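Local coordinates for protein fanconi-associated nuclease 1 homolog (Pseudomonas aeruginosa, PDB 5Y7Q) that belongs to the FAN1 family of nucleases, pairing a C-terminal VRR-NUC domain with HTH and SAP domains, at residues Arg468-Ile471 and Arg472-Arg476. Numbering follows the deposited sequence.
Sequences RDAI and RCRYR
The guanidinium of Arg472 has the backbone carbonyl carbon of Arg468 over one face, toward its rim, while Asp469 OD1 meets its edge in plane. That edge contact is a salt bridge, 2.6 Å from OD1 to Arg472 NH1. The carboxylate is turned 59° from the guanidinium plane and only OD1 makes the contact, OD2 pointing away from NH1. Arg472 reaches back because its CG stands beside the backbone N (chi1 -76°) and the chain bends at chi3; NE pairs with Glu497. Acidic partners at NH1 and NE probably restrict the group's rotation. Alongside runs the extended Arg468, whose CB lies 3.5 Å from Arg472 NH2; its own NE bonds to Leu500 O.

On the Arg474 guanidinium, Ala470 O sits 3.3 Å above the plane, displaced toward the rim and too poorly angled for a bond to NH2. The same oxygen accepts Arg474 N at 2.9 Å. Bends at chi2 and chi3 fold this arginine back, and small Ala470 probably helps it lie close to the backbone. Ile471 O receives Tyr475 N at 2.8 Å, and both side chains suit the buried side, packing on Leu496 and Leu417; Tyr475 OH bonds to Leu491 O. The i to i+4 backbone bonds define an alpha-helix; buried Ile471 and Tyr475, set against exposed Asp469 and Cys473, make helix 467-478 of the VRR-NUC domain amphipathic, with an i to i+3 salt bridge along its surface.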
loop_
_atom_site.group_PDB
_atom_site.type_symbol
_atom_site.label_atom_id
_atom_site.label_comp_id
_atom_site.label_asym_id
_atom_site.label_seq_id
_atom_site.Cartn_x
_atom_site.Cartn_y
_atom_site.Cartn_z
ATOM N N ARG A 468 16.693 12.980 -23.850
ATOM C CA ARG A 468 15.853 12.162 -24.723
ATOM C C ARG A 468 16.452 10.773 -24.920
ATOM O O ARG A 468 15.816 9.756 -24.609
ATOM C CB ARG A 468 15.670 12.845 -26.075
ATOM C CG ARG A 468 14.967 14.160 -25.991
ATOM C CD ARG A 468 14.537 14.668 -27.348
ATOM N NE ARG A 468 13.740 15.863 -27.143
ATOM C CZ ARG A 468 14.261 17.063 -26.912
ATOM N NH1 ARG A 468 15.585 17.222 -26.890
ATOM N NH2 ARG A 468 13.458 18.104 -26.714
ATOM N N ASP A 469 17.681 10.711 -25.448
ATOM C CA ASP A 469 18.311 9.413 -25.678
ATOM C C ASP A 469 18.371 8.601 -24.391
ATOM O O ASP A 469 18.123 7.392 -24.400
ATOM C CB ASP A 469 19.714 9.592 -26.268
ATOM C CG ASP A 469 19.678 10.107 -27.694
ATOM O OD1 ASP A 469 18.612 9.946 -28.334
ATOM O OD2 ASP A 469 20.703 10.667 -28.171
ATOM N N ALA A 470 18.681 9.263 -23.276
ATOM C CA ALA A 470 18.824 8.577 -22.004
ATOM C C ALA A 470 17.514 7.915 -21.596
ATOM O O ALA A 470 17.494 6.770 -21.129
ATOM C CB ALA A 470 19.287 9.577 -20.948
ATOM N N ILE A 471 16.405 8.614 -21.806
ATOM C CA ILE A 471 15.108 8.069 -21.456
ATOM C C ILE A 471 14.707 6.945 -22.406
ATOM O O ILE A 471 14.139 5.943 -21.973
ATOM C CB ILE A 471 14.077 9.209 -21.413
ATOM C CG1 ILE A 471 14.123 9.869 -20.029
ATOM C CG2 ILE A 471 12.692 8.735 -21.789
ATOM C CD1 ILE A 471 13.553 11.267 -20.007
ATOM N N ARG A 472 14.985 7.073 -23.703
ATOM C CA ARG A 472 14.648 5.977 -24.616
ATOM C C ARG A 472 15.438 4.717 -24.280
ATOM O O ARG A 472 14.901 3.601 -24.342
ATOM C CB ARG A 472 14.900 6.368 -26.078
ATOM C CG ARG A 472 13.872 7.291 -26.711
ATOM C CD ARG A 472 14.263 7.664 -28.139
ATOM N NE ARG A 472 13.895 9.042 -28.455
ATOM C CZ ARG A 472 14.771 10.023 -28.663
ATOM N NH1 ARG A 472 16.078 9.779 -28.606
ATOM N NH2 ARG A 472 14.345 11.251 -28.942
ATOM N N CYS A 473 16.714 4.868 -23.912
ATOM C CA CYS A 473 17.499 3.688 -23.577
ATOM C C CYS A 473 17.064 3.097 -22.245
ATOM O O CYS A 473 16.935 1.876 -22.125
ATOM C CB CYS A 473 18.986 4.012 -23.583
ATOM S SG CYS A 473 19.620 3.861 -25.262
ATOM N N ARG A 474 16.823 3.941 -21.238
ATOM C CA ARG A 474 16.300 3.426 -19.982
ATOM C C ARG A 474 14.972 2.727 -20.212
ATOM O O ARG A 474 14.708 1.683 -19.613
ATOM C CB ARG A 474 16.156 4.558 -18.962
ATOM C CG ARG A 474 16.694 4.236 -17.561
ATOM C CD ARG A 474 18.211 4.018 -17.504
ATOM N NE ARG A 474 18.975 5.113 -18.108
ATOM C CZ ARG A 474 19.849 4.966 -19.108
ATOM N NH1 ARG A 474 20.083 3.757 -19.612
ATOM N NH2 ARG A 474 20.498 6.023 -19.604
ATOM N N TYR A 475 14.157 3.261 -21.120
ATOM C CA TYR A 475 12.877 2.658 -21.455
ATOM C C TYR A 475 13.060 1.277 -22.063
ATOM O O TYR A 475 12.310 0.351 -21.742
ATOM C CB TYR A 475 12.128 3.567 -22.424
ATOM C CG TYR A 475 10.755 3.098 -22.907
ATOM C CD1 TYR A 475 10.612 2.290 -24.047
ATOM C CD2 TYR A 475 9.621 3.501 -22.261
ATOM C CE1 TYR A 475 9.369 1.900 -24.501
ATOM C CE2 TYR A 475 8.379 3.112 -22.691
ATOM C CZ TYR A 475 8.253 2.325 -23.807
ATOM O OH TYR A 475 6.986 1.982 -24.204
ATOM N N ARG A 476 14.023 1.117 -22.967
ATOM C CA ARG A 476 14.191 -0.196 -23.578
ATOM C C ARG A 476 14.816 -1.191 -22.602
ATOM O O ARG A 476 14.385 -2.344 -22.525
ATOM C CB ARG A 476 15.033 -0.077 -24.843
ATOM C CG ARG A 476 14.313 0.473 -26.062
ATOM C CD ARG A 476 15.343 1.083 -26.993
ATOM N NE ARG A 476 14.938 1.128 -28.392
ATOM C CZ ARG A 476 13.912 1.834 -28.849
ATOM N NH1 ARG A 476 13.151 2.545 -28.010
ATOM N NH2 ARG A 476 13.643 1.818 -30.150
#